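Peptidoglycan glycosyltransferase (Atopobium parvulum, PDB 4OVD) is a penicillin-binding protein of the transpeptidase family, joining an elongated N-terminal dimerisation region to a penicillin-binding transpeptidase domain. Local coordinates at residues A[174-182]-A[382-390]. Sequence-based numbering, arbitrary orientation.
Sequences ASGLEYYYN and TGIDFPGEA
Y181 and D385 meet through a single short hydrogen bond, Y181 OH giving its proton to D385 OD2 at 2.5 Å, and they illustrate how one buried carboxylate can join parts of a chain far apart in sequence. The phenol reaches OD2 on its anti side, 17° out of the carboxylate plane, while the oxygen lies at the edge of the tyrosine ring. D385 CG is held between its own backbone N and carbonyl carbon (chi1 54°), which swings the carboxylate over to the phenol. Beside this bond the Y180 ring lies flat against the D385-F386 peptide: D385 C sits 3.8 Å above the ring plane, over its centre, and F386 N is offset toward the rim of the same face. With CG anti to the backbone N (chi1 -165°), Y180 extends from the helix across the turn centred on D385, an inverse gamma turn. Y180 CD2 also stands over the Y181 ring, so the two tyrosines pack edge against face. Further along, P387 CG rests 3.3 Å from G176 O and meets the edge of the Y179 ring at CD2, 4.0 Å away. The F386 ring reaches G176 through CE1, 3.6 Å from G176 CA. L177 CD2 presses on D385 O, a buried carbonyl left without a hydrogen-bonding partner.

In the second shell, the backbone N atoms of F439 and M440 bind D385 OD1 and OD2 respectively, fixing the carboxylate beside the start of strand 440-443. E178, which does not touch 382-390, makes salt bridges to R59 and R152. The contact thus joins short helix 176-180, of the dimerisation-domain family region, to the loop between helices 366-375 and 404-408 of the penicillin-binding transpeptidase region, whose I384 and E389 rest on V287 of helix 285-288.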
loop_
_atom_site.group_PDB
_atom_site.type_symbol
_atom_site.label_atom_id
_atom_site.label_comp_id
_atom_site.label_asym_id
_atom_site.label_seq_id
_atom_site.Cartn_x
_atom_site.Cartn_y
_atom_site.Cartn_z
ATOM N N ALA A 174 -12.327 -17.067 -9.541
ATOM C CA ALA A 174 -12.959 -15.916 -10.163
ATOM C C ALA A 174 -12.472 -14.557 -9.702
ATOM O O ALA A 174 -12.734 -13.573 -10.381
ATOM C CB ALA A 174 -14.465 -16.003 -10.020
ATOM N N SER A 175 -11.793 -14.469 -8.562
ATOM C CA SER A 175 -11.257 -13.177 -8.113
ATOM C C SER A 175 -10.157 -13.467 -7.101
ATOM O O SER A 175 -9.948 -14.605 -6.751
ATOM C CB SER A 175 -12.309 -12.303 -7.436
ATOM O OG SER A 175 -12.733 -12.907 -6.215
ATOM N N GLY A 176 -9.421 -12.455 -6.694
ATOM C CA GLY A 176 -8.399 -12.647 -5.680
ATOM C C GLY A 176 -7.325 -13.643 -6.039
ATOM O O GLY A 176 -6.931 -13.785 -7.202
ATOM N N LEU A 177 -6.830 -14.316 -5.031
ATOM C CA LEU A 177 -5.733 -15.312 -5.175
ATOM C C LEU A 177 -6.207 -16.619 -5.854
ATOM O O LEU A 177 -5.444 -17.251 -6.630
ATOM C CB LEU A 177 -5.071 -15.579 -3.833
ATOM C CG LEU A 177 -4.296 -14.428 -3.197
ATOM C CD1 LEU A 177 -3.689 -14.908 -1.908
ATOM C CD2 LEU A 177 -3.192 -13.984 -4.117
ATOM N N GLU A 178 -7.481 -16.933 -5.676
ATOM C CA GLU A 178 -8.074 -18.091 -6.358
ATOM C C GLU A 178 -7.890 -17.940 -7.855
ATOM O O GLU A 178 -7.598 -18.912 -8.550
ATOM C CB GLU A 178 -9.532 -18.214 -5.980
ATOM C CG GLU A 178 -9.759 -18.645 -4.557
ATOM C CD GLU A 178 -9.598 -20.156 -4.271
ATOM O OE1 GLU A 178 -8.970 -20.890 -5.049
ATOM O OE2 GLU A 178 -10.142 -20.618 -3.234
ATOM N N TYR A 179 -8.058 -16.705 -8.344
ATOM C CA TYR A 179 -7.872 -16.389 -9.739
ATOM C C TYR A 179 -6.395 -16.244 -10.083
ATOM O O TYR A 179 -5.890 -16.817 -11.049
ATOM C CB TYR A 179 -8.611 -15.085 -10.177
ATOM C CG TYR A 179 -8.300 -14.693 -11.621
ATOM C CD1 TYR A 179 -8.877 -15.373 -12.697
ATOM C CD2 TYR A 179 -7.403 -13.722 -11.897
ATOM C CE1 TYR A 179 -8.555 -15.061 -14.027
ATOM C CE2 TYR A 179 -7.069 -13.392 -13.197
ATOM C CZ TYR A 179 -7.651 -14.066 -14.256
ATOM O OH TYR A 179 -7.328 -13.675 -15.539
ATOM N N TYR A 180 -5.695 -15.469 -9.299
ATOM C CA TYR A 180 -4.277 -15.171 -9.609
ATOM C C TYR A 180 -3.442 -16.458 -9.724
ATOM O O TYR A 180 -2.647 -16.604 -10.658
ATOM C CB TYR A 180 -3.659 -14.215 -8.582
ATOM C CG TYR A 180 -2.381 -13.631 -9.033
ATOM C CD1 TYR A 180 -2.402 -12.529 -9.825
ATOM C CD2 TYR A 180 -1.169 -14.204 -8.731
ATOM C CE1 TYR A 180 -1.280 -11.965 -10.319
ATOM C CE2 TYR A 180 -0.006 -13.661 -9.242
ATOM C CZ TYR A 180 -0.092 -12.523 -10.018
ATOM O OH TYR A 180 0.942 -11.885 -10.564
ATOM N N TYR A 181 -3.667 -17.387 -8.829
ATOM C CA TYR A 181 -2.932 -18.642 -8.826
ATOM C C TYR A 181 -3.824 -19.835 -9.247
ATOM O O TYR A 181 -3.637 -20.988 -8.798
ATOM C CB TYR A 181 -2.348 -18.911 -7.428
ATOM C CG TYR A 181 -1.225 -17.946 -7.028
ATOM C CD1 TYR A 181 0.014 -18.016 -7.662
ATOM C CD2 TYR A 181 -1.408 -16.974 -6.031
ATOM C CE1 TYR A 181 1.053 -17.173 -7.292
ATOM C CE2 TYR A 181 -0.364 -16.135 -5.640
ATOM C CZ TYR A 181 0.861 -16.225 -6.304
ATOM O OH TYR A 181 1.940 -15.442 -5.956
ATOM N N ASN A 182 -4.756 -19.582 -10.158
ATOM C CA ASN A 182 -5.701 -20.636 -10.497
ATOM C C ASN A 182 -5.022 -21.804 -11.177
ATOM O O ASN A 182 -5.378 -22.928 -10.898
ATOM C CB ASN A 182 -6.787 -20.104 -11.423
ATOM C CG ASN A 182 -7.835 -21.133 -11.704
ATOM O OD1 ASN A 182 -8.609 -21.475 -10.828
ATOM N ND2 ASN A 182 -7.900 -21.598 -12.959
ATOM N N THR A 382 4.018 -2.976 -9.055
ATOM C CA THR A 382 4.857 -3.397 -8.021
ATOM C C THR A 382 5.240 -4.838 -8.111
ATOM O O THR A 382 6.164 -5.224 -7.501
ATOM C CB THR A 382 4.141 -3.205 -6.678
ATOM O OG1 THR A 382 2.929 -3.975 -6.642
ATOM C CG2 THR A 382 3.817 -1.747 -6.504
ATOM N N GLY A 383 4.490 -5.639 -8.839
ATOM C CA GLY A 383 4.776 -7.059 -8.908
ATOM C C GLY A 383 3.945 -7.819 -7.891
ATOM O O GLY A 383 4.118 -8.987 -7.753
ATOM N N ILE A 384 3.065 -7.150 -7.142
ATOM C CA ILE A 384 2.227 -7.835 -6.125
ATOM C C ILE A 384 1.424 -8.975 -6.778
ATOM O O ILE A 384 1.009 -8.898 -7.966
ATOM C CB ILE A 384 1.288 -6.848 -5.386
ATOM C CG1 ILE A 384 0.455 -7.549 -4.303
ATOM C CG2 ILE A 384 0.350 -6.144 -6.383
ATOM C CD1 ILE A 384 -0.144 -6.614 -3.327
ATOM N N ASP A 385 1.211 -10.060 -6.025
ATOM C CA ASP A 385 0.509 -11.188 -6.598
ATOM C C ASP A 385 -0.984 -11.096 -6.301
ATOM O O ASP A 385 -1.530 -11.884 -5.527
ATOM C CB ASP A 385 1.130 -12.516 -6.140
ATOM C CG ASP A 385 1.224 -12.623 -4.632
ATOM O OD1 ASP A 385 1.269 -11.567 -3.925
ATOM O OD2 ASP A 385 1.331 -13.766 -4.136
ATOM N N PHE A 386 -1.637 -10.172 -6.991
ATOM C CA PHE A 386 -3.056 -9.929 -6.810
ATOM C C PHE A 386 -3.579 -9.341 -8.107
ATOM O O PHE A 386 -2.923 -8.506 -8.723
ATOM C CB PHE A 386 -3.305 -8.986 -5.627
ATOM C CG PHE A 386 -4.663 -9.057 -5.120
ATOM C CD1 PHE A 386 -5.025 -10.113 -4.298
ATOM C CD2 PHE A 386 -5.629 -8.172 -5.526
ATOM C CE1 PHE A 386 -6.334 -10.280 -3.886
ATOM C CE2 PHE A 386 -6.939 -8.315 -5.078
ATOM C CZ PHE A 386 -7.291 -9.366 -4.260
ATOM N N PRO A 387 -4.784 -9.728 -8.513
ATOM C CA PRO A 387 -5.237 -9.254 -9.835
ATOM C C PRO A 387 -5.586 -7.786 -9.953
ATOM O O PRO A 387 -5.895 -7.188 -8.980
ATOM C CB PRO A 387 -6.491 -10.081 -10.100
ATOM C CG PRO A 387 -6.569 -11.079 -8.973
ATOM C CD PRO A 387 -5.731 -10.649 -7.861
ATOM N N GLY A 388 -5.491 -7.224 -11.150
ATOM C CA GLY A 388 -5.950 -5.859 -11.396
ATOM C C GLY A 388 -5.055 -4.739 -10.969
ATOM O O GLY A 388 -5.519 -3.633 -10.795
ATOM N N GLU A 389 -3.753 -4.990 -10.877
ATOM C CA GLU A 389 -2.847 -3.962 -10.381
ATOM C C GLU A 389 -2.794 -2.808 -11.365
ATOM O O GLU A 389 -2.515 -3.034 -12.521
ATOM C CB GLU A 389 -1.417 -4.512 -10.134
ATOM C CG GLU A 389 -0.564 -3.400 -9.523
ATOM C CD GLU A 389 0.827 -3.762 -9.022
ATOM O OE1 GLU A 389 1.408 -4.818 -9.418
ATOM O OE2 GLU A 389 1.330 -2.960 -8.190
ATOM N N ALA A 390 -3.069 -1.581 -10.934
ATOM C CA ALA A 390 -2.969 -0.458 -11.847
ATOM C C ALA A 390 -1.527 0.038 -11.994
ATOM O O ALA A 390 -0.771 0.027 -11.070
ATOM C CB ALA A 390 -3.872 0.676 -11.379
#